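Hypothetical protein TM1553 (Thermotoga maritima, PDB 1VRM) belongs to the ApbE family and so probably acts as a flavin transferase that moves FMN from FAD onto partner proteins. Local coordinates at residues 50-55 with 187-192; 32-37 with 43-48; 66-71 with 160-165; 193-198 with 207-212. All blocks are in the same frame, centred on the assembly; numbering follows the deposited sequence.

Contact 1 (50-55 with 187-192); sequences EDMKRI and GFVEAG
Met52, built as selenomethionine, reaches from helix 50-55 to strand 187-191 and meets it with the end of its side chain. Its terminal CE lies 4.1 Å from Ala191 CB and also meets CG1 of Val189, while SE stands 4.2 Å from that same Val189 CG1. CE and CG1 are modelled 3.2 Å apart, but Val189 has two deposited conformers, so the tightness is doubtful. With CG anti to the carbonyl carbon (chi1 -69°), the bend at chi3 (128°) turns CE toward the strand, and the Met52 and Val189 side chains lie alongside one another, pointing opposite ways. A long, unbranched, flexible side chain suits a helix whose axis runs 12.0 Å from the strand's; small Ala191 lets the methyl in. Behind this layer, Arg54 grips Asp51 side-on: NE (2.9 Å) and NH2 (3.0 Å) both donate to Asp51 OD1 from the same face of the carboxylate plane. Asp51 OD2 bridges to Arg173, and Arg54 NH1 to Glu84. The contact thus lies between helix 41-58 and the large antiparallel sheet, with Leu171 of helix 166-181, Val30 of strand 28-35 and Leu26 closing round Met52.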
# COMPACT_ATOMS: atom_id res chain seq x y z
N GLU A 50 12.51 -6.92 11.92
CA GLU A 50 11.77 -6.79 13.20
C GLU A 50 10.75 -5.65 13.10
O GLU A 50 9.60 -5.81 13.54
CB GLU A 50 12.71 -6.52 14.35
CG GLU A 50 13.62 -7.71 14.64
CD GLU A 50 14.64 -7.39 15.76
OE1 GLU A 50 14.60 -6.30 16.36
OE2 GLU A 50 15.49 -8.27 15.98
N ASP A 51 11.14 -4.53 12.53
CA ASP A 51 10.19 -3.39 12.39
C ASP A 51 9.02 -3.75 11.46
O ASP A 51 7.86 -3.39 11.72
CB ASP A 51 10.90 -2.16 11.93
CG ASP A 51 10.10 -0.91 12.15
OD1 ASP A 51 9.75 -0.68 13.32
OD2 ASP A 51 9.84 -0.15 11.17
N MSE A 52 9.33 -4.43 10.37
CA MSE A 52 8.27 -4.82 9.42
C MSE A 52 7.25 -5.73 10.09
O MSE A 52 6.02 -5.58 9.91
CB MSE A 52 8.85 -5.48 8.16
CG MSE A 52 9.58 -4.51 7.36
SE MSE A 52 10.44 -5.53 5.83
CE MSE A 52 9.74 -4.39 4.34
N LYS A 53 7.75 -6.68 10.89
CA LYS A 53 6.86 -7.56 11.64
C LYS A 53 6.09 -6.80 12.72
O LYS A 53 4.88 -7.02 12.89
CB LYS A 53 7.62 -8.73 12.23
CG LYS A 53 8.17 -9.68 11.16
CD LYS A 53 9.00 -10.78 11.77
CE LYS A 53 9.31 -11.83 10.72
NZ LYS A 53 8.13 -12.16 9.88
N ARG A 54 6.75 -5.89 13.40
CA ARG A 54 6.11 -5.07 14.41
C ARG A 54 4.90 -4.31 13.83
O ARG A 54 3.81 -4.32 14.37
CB ARG A 54 7.11 -4.07 14.96
CG ARG A 54 6.54 -3.14 16.02
CD ARG A 54 7.53 -2.08 16.42
NE ARG A 54 7.76 -1.15 15.35
CZ ARG A 54 6.94 -0.14 15.07
NH1 ARG A 54 5.86 0.07 15.84
NH2 ARG A 54 7.20 0.66 14.06
N ILE A 55 5.12 -3.66 12.71
CA ILE A 55 4.08 -2.90 11.99
C ILE A 55 2.96 -3.86 11.54
O ILE A 55 1.77 -3.54 11.57
CB ILE A 55 4.70 -2.13 10.78
CG1 ILE A 55 5.59 -1.05 11.34
CG2 ILE A 55 3.63 -1.71 9.79
CD1 ILE A 55 6.47 -0.47 10.30
N GLY A 187 21.36 -0.33 -0.92
CA GLY A 187 20.44 -1.46 -1.08
C GLY A 187 19.00 -1.01 -1.27
O GLY A 187 18.71 0.12 -1.72
N PHE A 188 18.09 -1.94 -1.00
CA PHE A 188 16.67 -1.71 -1.20
C PHE A 188 15.89 -2.64 -0.30
O PHE A 188 16.43 -3.64 0.21
CB PHE A 188 16.26 -1.90 -2.66
CG PHE A 188 16.39 -3.30 -3.14
CD1 PHE A 188 15.32 -4.19 -2.98
CD2 PHE A 188 17.55 -3.72 -3.78
CE1 PHE A 188 15.43 -5.49 -3.40
CE2 PHE A 188 17.67 -5.01 -4.23
CZ PHE A 188 16.59 -5.88 -4.02
N VAL A 189 14.65 -2.26 -0.06
CA VAL A 189 13.72 -3.14 0.62
C VAL A 189 12.49 -3.31 -0.25
O VAL A 189 12.06 -2.34 -0.88
CB VAL A 189 13.28 -2.59 1.96
CG1 VAL A 189 12.43 -3.60 2.72
CG2 VAL A 189 14.49 -2.16 2.80
N GLU A 190 11.93 -4.51 -0.24
CA GLU A 190 10.78 -4.84 -1.09
C GLU A 190 9.76 -5.54 -0.21
O GLU A 190 10.12 -6.33 0.67
CB GLU A 190 11.24 -5.77 -2.20
CG GLU A 190 10.22 -6.08 -3.23
CD GLU A 190 10.79 -6.95 -4.35
OE1 GLU A 190 12.02 -7.20 -4.34
OE2 GLU A 190 10.01 -7.37 -5.23
N ALA A 191 8.49 -5.23 -0.46
CA ALA A 191 7.39 -5.94 0.19
C ALA A 191 6.30 -6.06 -0.84
O ALA A 191 5.80 -5.05 -1.34
CB ALA A 191 6.93 -5.21 1.42
N GLY A 192 5.99 -7.28 -1.20
CA GLY A 192 4.92 -7.55 -2.15
C GLY A 192 5.00 -6.69 -3.39
O GLY A 192 3.99 -6.08 -3.83

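Contact 2 (32-37 with 43-48)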
# COMPACT_ATOMS: atom_id res chain seq x y z
N ILE A 32 15.03 -7.91 1.89
CA ILE A 32 15.80 -6.81 2.42
C ILE A 32 17.22 -7.00 1.87
O ILE A 32 17.81 -8.04 2.09
CB ILE A 32 15.80 -6.87 3.94
CG1 ILE A 32 14.39 -6.76 4.55
CG2 ILE A 32 16.71 -5.77 4.52
CD1 ILE A 32 14.26 -7.43 5.89
N VAL A 33 17.75 -6.03 1.15
CA VAL A 33 19.05 -6.18 0.47
C VAL A 33 19.86 -4.96 0.88
O VAL A 33 19.46 -3.82 0.64
CB VAL A 33 18.91 -6.23 -1.02
CG1 VAL A 33 20.25 -6.13 -1.70
CG2 VAL A 33 18.14 -7.47 -1.43
N VAL A 34 20.96 -5.22 1.57
CA VAL A 34 21.70 -4.16 2.25
C VAL A 34 23.19 -4.39 2.15
O VAL A 34 23.68 -5.50 2.27
CB VAL A 34 21.17 -3.87 3.69
CG1 VAL A 34 21.41 -5.02 4.63
CG2 VAL A 34 21.72 -2.55 4.20
N SER A 35 23.91 -3.28 1.95
CA SER A 35 25.37 -3.25 2.03
C SER A 35 25.80 -2.15 2.98
O SER A 35 25.27 -1.06 2.93
CB SER A 35 25.97 -3.03 0.65
OG SER A 35 27.40 -2.86 0.71
N SER A 36 26.78 -2.45 3.83
CA SER A 36 27.38 -1.47 4.73
C SER A 36 28.78 -1.91 5.06
O SER A 36 28.99 -3.09 5.32
CB SER A 36 26.59 -1.29 6.02
OG SER A 36 27.24 -0.42 6.95
N GLN A 37 29.73 -0.96 5.09
CA GLN A 37 31.09 -1.22 5.61
C GLN A 37 31.21 -0.79 7.06
O GLN A 37 32.24 -1.03 7.68
CB GLN A 37 32.13 -0.45 4.78
CG GLN A 37 32.35 -1.03 3.43
CD GLN A 37 33.70 -0.55 2.82
OE1 GLN A 37 34.47 0.19 3.48
NE2 GLN A 37 33.99 -0.99 1.60
N THR A 43 22.88 -7.35 10.70
CA THR A 43 22.31 -6.59 11.82
C THR A 43 21.27 -5.57 11.31
O THR A 43 20.15 -5.49 11.81
CB THR A 43 23.38 -5.85 12.65
OG1 THR A 43 24.27 -6.80 13.27
CG2 THR A 43 22.76 -4.95 13.74
N ILE A 44 21.65 -4.78 10.31
CA ILE A 44 20.71 -3.83 9.72
C ILE A 44 19.47 -4.56 9.18
O ILE A 44 18.33 -4.20 9.47
CB ILE A 44 21.36 -3.02 8.58
CG1 ILE A 44 22.61 -2.28 9.11
CG2 ILE A 44 20.33 -2.10 7.92
CD1 ILE A 44 23.41 -1.52 8.11
N ALA A 45 19.64 -5.64 8.42
CA ALA A 45 18.51 -6.40 7.91
C ALA A 45 17.61 -6.97 9.00
O ALA A 45 16.39 -6.99 8.88
CB ALA A 45 19.00 -7.48 6.97
N GLU A 46 18.21 -7.53 10.05
CA GLU A 46 17.44 -8.07 11.17
C GLU A 46 16.57 -6.97 11.82
O GLU A 46 15.40 -7.21 12.10
CB GLU A 46 18.36 -8.68 12.22
CG GLU A 46 17.67 -9.13 13.55
CD GLU A 46 16.51 -10.13 13.43
OE1 GLU A 46 16.53 -10.99 12.51
OE2 GLU A 46 15.59 -10.08 14.34
N ALA A 47 17.16 -5.82 12.04
CA ALA A 47 16.44 -4.65 12.60
C ALA A 47 15.25 -4.29 11.74
O ALA A 47 14.15 -4.02 12.24
CB ALA A 47 17.32 -3.47 12.69
N ILE A 48 15.49 -4.25 10.44
CA ILE A 48 14.44 -3.91 9.48
C ILE A 48 13.31 -4.95 9.50
O ILE A 48 12.13 -4.62 9.59
CB ILE A 48 15.02 -3.79 8.06
CG1 ILE A 48 15.84 -2.53 7.92
CG2 ILE A 48 13.87 -3.82 7.05
CD1 ILE A 48 16.64 -2.44 6.67
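Ile32 of strand 32-35 lies against Ala45 and Ile48 of helix 43-48, and both of its branches are engaged by the helix. From CB, the methyl CG2 stands anti to the backbone N and presses on the helix at Ala45, 3.8 Å from its CB. The other branch, CG1, passes 3.9 Å from Ile48 CG2. At its end, CD1 sits 3.8 Å from that same Ile48 CG2 and 3.7 Å from the carbonyl oxygen of Ala45, so the tip touches both a methyl and the helix backbone. Trimming Ile32 to an alanine would probably open a gap under Ala45 and leave the CG2 methyl of Ile48 without its neighbour on the strand. Two residues on, Val34 offers CG2 to Ile44 CG2 at 4.0 Å and CG1 to Ala45 CB. Ser36 adds its CB, 3.8 Å from Ile44 CD1, whereas its OG bonds to Asp182 and to the backbone N of Lys38 and Ile39, which probably steadies the turn before the helix. Alanine suits position 45 because the helix comes close, 8.6 Å between axes. A helix running back over its preceding strand at 147° is characteristic of a beta-alpha unit, here laying helix 41-58 along the sheet of an ApbE fold.

Contact 3 (66-71 with 160-165)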
# COMPACT_ATOMS: atom_id res chain seq x y z
N SER A 66 -3.22 -5.56 17.89
CA SER A 66 -3.31 -4.44 17.00
C SER A 66 -4.03 -3.23 17.60
O SER A 66 -5.11 -3.34 18.18
CB SER A 66 -4.06 -4.84 15.72
OG SER A 66 -4.37 -3.71 14.95
N VAL A 67 -3.48 -2.06 17.37
CA VAL A 67 -4.13 -0.79 17.77
C VAL A 67 -5.30 -0.46 16.80
O VAL A 67 -6.26 0.23 17.18
CB VAL A 67 -3.10 0.35 17.80
CG1 VAL A 67 -2.62 0.72 16.38
CG2 VAL A 67 -3.62 1.53 18.55
N VAL A 68 -5.16 -0.82 15.53
CA VAL A 68 -6.25 -0.70 14.58
C VAL A 68 -7.44 -1.54 15.06
O VAL A 68 -8.57 -1.05 15.06
CB VAL A 68 -5.83 -1.12 13.14
CG1 VAL A 68 -7.04 -1.38 12.21
CG2 VAL A 68 -4.89 -0.08 12.62
N LYS A 69 -7.20 -2.81 15.43
CA LYS A 69 -8.26 -3.67 15.93
C LYS A 69 -8.84 -3.03 17.19
O LYS A 69 -10.08 -3.01 17.36
CB LYS A 69 -7.79 -5.07 16.20
CG LYS A 69 -8.88 -6.02 16.63
CD LYS A 69 -8.42 -7.44 16.50
CE LYS A 69 -9.27 -8.35 17.34
NZ LYS A 69 -10.67 -8.27 16.93
N LYS A 70 -7.99 -2.49 18.05
CA LYS A 70 -8.49 -1.82 19.27
C LYS A 70 -9.46 -0.70 18.93
O LYS A 70 -10.56 -0.64 19.47
CB LYS A 70 -7.36 -1.25 20.12
CG LYS A 70 -7.79 -0.53 21.39
CD LYS A 70 -6.55 0.03 22.06
CE LYS A 70 -6.84 1.00 23.13
NZ LYS A 70 -5.57 1.21 23.90
N ILE A 71 -9.11 0.16 17.98
CA ILE A 71 -10.01 1.22 17.59
C ILE A 71 -11.29 0.63 16.97
O ILE A 71 -12.44 0.97 17.37
CB ILE A 71 -9.37 2.18 16.55
CG1 ILE A 71 -8.20 2.97 17.18
CG2 ILE A 71 -10.45 3.13 15.97
CD1 ILE A 71 -7.22 3.53 16.17
N ILE A 160 -11.36 0.85 10.23
CA ILE A 160 -10.13 1.29 9.53
C ILE A 160 -9.39 0.04 9.07
O ILE A 160 -9.24 -0.93 9.83
CB ILE A 160 -9.25 2.08 10.51
CG1 ILE A 160 -9.96 3.40 10.90
CG2 ILE A 160 -7.87 2.26 9.96
CD1 ILE A 160 -9.36 4.13 12.08
N ASP A 161 -8.91 0.05 7.85
CA ASP A 161 -7.99 -0.98 7.35
C ASP A 161 -6.85 -0.22 6.64
O ASP A 161 -7.12 0.59 5.76
CB ASP A 161 -8.61 -1.96 6.36
CG ASP A 161 -7.56 -3.02 5.92
OD1 ASP A 161 -7.37 -4.05 6.62
OD2 ASP A 161 -6.87 -2.79 4.90
N LEU A 162 -5.62 -0.49 7.07
CA LEU A 162 -4.43 0.25 6.58
C LEU A 162 -3.64 -0.55 5.53
O LEU A 162 -2.51 -0.18 5.20
CB LEU A 162 -3.51 0.66 7.76
CG LEU A 162 -4.13 1.65 8.75
CD1 LEU A 162 -3.21 2.12 9.84
CD2 LEU A 162 -4.66 2.90 8.02
N GLY A 163 -4.24 -1.60 4.96
CA GLY A 163 -3.51 -2.45 4.06
C GLY A 163 -3.08 -1.70 2.79
O GLY A 163 -2.14 -2.15 2.10
N GLY A 164 -3.73 -0.59 2.46
CA GLY A 164 -3.41 0.16 1.24
C GLY A 164 -2.25 1.12 1.41
O GLY A 164 -1.81 1.72 0.43
N ILE A 165 -1.74 1.28 2.64
CA ILE A 165 -0.67 2.22 2.93
C ILE A 165 0.44 1.63 3.82
O ILE A 165 1.55 2.18 3.90
CB ILE A 165 -1.28 3.56 3.53
CG1 ILE A 165 -0.28 4.70 3.51
CG2 ILE A 165 -1.91 3.32 4.91
CD1 ILE A 165 -0.87 6.04 3.91
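Val68 and Ile160 bring their backbones to 6.7 Å, CA to CA, where the first turn of helix 67-72 meets an irregular run leading to helix 166-181. The helix begins with a classic N-cap: Ser66 OG accepts from Lys69 N at 3.0 Å with an almost straight bond (171°), and the same hydroxyl has Ser60 O and Lys58 O as further hydrogen-bond partners, which its one proton must share. A serine suits this place because its short hydroxyl can fold back to meet an amide of the first turn. Val68, branched at CB, spreads its methyls over two partners. CG1, anti to the backbone N (chi1 164°), comes to 3.3 Å from the carbonyl oxygen of Ile160, and CG2 lies 3.9 Å from Leu162 CD1. One turn on, Ile71 CG2 touches Ile160 CD1 at 4.2 Å, the two side chains crossing at a slant. Ile89 and Leu88 of helix 83-98 cover Ile71 and Leu162 respectively, so the apolar groups share a buried layer. Asp161 points away from the helix and makes an Asx turn; its OD2 also bonds to an unidentified ligand, probably from the crystallisation liquor. In that turn Asp161 OD2 takes Gly163 N from above the carboxylate plane at 2.9 Å.

Contact 4 (193-198 with 207-212)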
# COMPACT_ATOMS: atom_id res chain seq x y z
N GLY A 193 6.17 -6.59 -3.97
CA GLY A 193 6.20 -5.77 -5.24
C GLY A 193 6.06 -4.22 -5.09
O GLY A 193 5.67 -3.45 -6.01
N ASP A 194 6.27 -3.76 -3.87
CA ASP A 194 6.58 -2.35 -3.58
C ASP A 194 8.06 -2.32 -3.20
O ASP A 194 8.55 -3.21 -2.49
CB ASP A 194 5.76 -1.83 -2.43
CG ASP A 194 4.23 -1.81 -2.74
OD1 ASP A 194 3.85 -2.09 -3.89
OD2 ASP A 194 3.45 -1.50 -1.80
N VAL A 195 8.78 -1.27 -3.60
CA VAL A 195 10.21 -1.18 -3.35
C VAL A 195 10.58 0.23 -2.87
O VAL A 195 10.06 1.25 -3.40
CB VAL A 195 11.00 -1.47 -4.64
CG1 VAL A 195 12.50 -1.35 -4.39
CG2 VAL A 195 10.70 -2.89 -5.19
N ARG A 196 11.43 0.29 -1.85
CA ARG A 196 12.06 1.55 -1.42
C ARG A 196 13.58 1.40 -1.52
O ARG A 196 14.15 0.44 -1.02
CB ARG A 196 11.67 1.90 -0.00
CG ARG A 196 12.18 3.20 0.48
CD ARG A 196 11.44 4.35 -0.18
NE ARG A 196 11.57 5.58 0.55
CZ ARG A 196 12.43 6.49 0.22
NH1 ARG A 196 13.22 6.27 -0.78
NH2 ARG A 196 12.54 7.58 0.93
N ILE A 197 14.23 2.33 -2.22
CA ILE A 197 15.66 2.32 -2.36
C ILE A 197 16.29 2.88 -1.06
O ILE A 197 15.96 3.99 -0.61
CB ILE A 197 16.14 3.12 -3.56
CG1 ILE A 197 15.47 2.67 -4.86
CG2 ILE A 197 17.66 3.12 -3.68
CD1 ILE A 197 15.49 1.23 -5.13
N ILE A 198 17.27 2.15 -0.53
CA ILE A 198 18.06 2.62 0.60
C ILE A 198 19.16 3.57 0.14
O ILE A 198 19.30 4.70 0.66
CB ILE A 198 18.67 1.49 1.43
CG1 ILE A 198 17.58 0.63 2.06
CG2 ILE A 198 19.64 2.05 2.48
CD1 ILE A 198 18.10 -0.70 2.70
N TRP A 207 19.20 0.94 -9.36
CA TRP A 207 18.63 -0.38 -9.28
C TRP A 207 17.68 -0.53 -10.45
O TRP A 207 16.90 0.38 -10.77
CB TRP A 207 17.90 -0.61 -7.98
CG TRP A 207 18.80 -0.51 -6.79
CD1 TRP A 207 19.09 0.60 -6.07
CD2 TRP A 207 19.59 -1.55 -6.27
NE1 TRP A 207 19.98 0.31 -5.09
CE2 TRP A 207 20.33 -1.01 -5.19
CE3 TRP A 207 19.75 -2.89 -6.58
CZ2 TRP A 207 21.20 -1.78 -4.46
CZ3 TRP A 207 20.62 -3.64 -5.84
CH2 TRP A 207 21.32 -3.09 -4.78
N VAL A 208 17.72 -1.70 -11.06
CA VAL A 208 16.89 -1.99 -12.24
C VAL A 208 15.72 -2.80 -11.78
O VAL A 208 15.89 -3.88 -11.20
CB VAL A 208 17.64 -2.79 -13.30
CG1 VAL A 208 16.75 -2.90 -14.58
CG2 VAL A 208 18.95 -2.12 -13.62
N ILE A 209 14.53 -2.26 -11.99
CA ILE A 209 13.31 -2.83 -11.43
C ILE A 209 12.38 -3.19 -12.59
O ILE A 209 12.09 -2.36 -13.45
CB ILE A 209 12.63 -1.89 -10.45
CG1 ILE A 209 13.58 -1.57 -9.29
CG2 ILE A 209 11.33 -2.50 -9.95
CD1 ILE A 209 13.21 -0.41 -8.45
N GLY A 210 11.96 -4.44 -12.60
CA GLY A 210 11.04 -4.93 -13.62
C GLY A 210 9.58 -4.71 -13.23
O GLY A 210 9.20 -5.02 -12.13
N VAL A 211 8.77 -4.14 -14.13
CA VAL A 211 7.35 -3.99 -13.92
C VAL A 211 6.72 -5.28 -14.46
O VAL A 211 6.93 -5.62 -15.60
CB VAL A 211 6.77 -2.78 -14.70
CG1 VAL A 211 5.27 -2.68 -14.49
CG2 VAL A 211 7.52 -1.46 -14.31
N LYS A 212 6.00 -6.00 -13.60
CA LYS A 212 5.51 -7.32 -13.98
C LYS A 212 4.25 -7.22 -14.84
O LYS A 212 3.42 -6.33 -14.68
CB LYS A 212 5.24 -8.19 -12.75
CG LYS A 212 4.07 -7.75 -11.91
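Ile197 and Trp207 lead a contact that is apolar throughout. Two methyls of the isoleucine, CG2 and CD1, each lie 3.8 Å from Trp207 CD1, and CG2 also comes 3.9 Å from Trp207 NE1. The two side chains meet obliquely. The bend at chi2 (-50°) turns Ile197 CD1 toward the five-membered ring and on to Ile209, whose CD1 is 4.3 Å away. Val195 CG1 completes the group, 4.2 Å from Ile209 CD1. Branched residues suit alternate positions of a strand, where they present a broad apolar surface to the neighbouring layer. Replacing Ile197 by an alanine would probably leave the indole CD1 and the Ile209 methyl without their shared neighbour, opening a gap beside the indole.

Among aromatic contacts, Trp207 makes edge-to-face stacks with Phe188 and Tyr18, which help fix the plane of the indole. Polar bonds are made outside the pair of segments: Trp207 NE1 donates to Gly199 O, just past the corner at Ile198. On the other face of strand 194-197, Arg196 points away from strand 207-212 and pairs with Asp172 of helix 166-181.

The strands run nearly antiparallel (167°), with axes 10.0 Å apart, too far for backbone pairing. Strand 194-197 bonds instead to strands 186-191 and 229-234, and strand 207-212 pairs with 219-225. This is face-to-face packing of two sheets: a two-stranded antiparallel sheet covers part of the face of the eight-stranded sheet turned away from helix 166-181.

Three of the contacts meet on one eight-stranded sheet. Contacts 1 and 2, centres about 11 Å apart, lay helix 41-58 over neighbouring strands, which are tied where Phe188 N lies 2.8 Å from Val33 O, a probable hydrogen bond. Contact 4, about 14 Å from contact 1, works mainly on the other face; the turn from strand 186-191 to 194-197 joins them, with Val189 O 2.9 Å from Arg196 N. Contact 3 stands apart, its centre about 26 Å from that of contact 4, although their nearest atoms are about 7 Å apart. Asp161 of contact 3 and, weakly, Asp194 of contact 4 hydrogen-bond to unidentified ligand atoms, probably from the crystallisation liquor, which may mark a pocket.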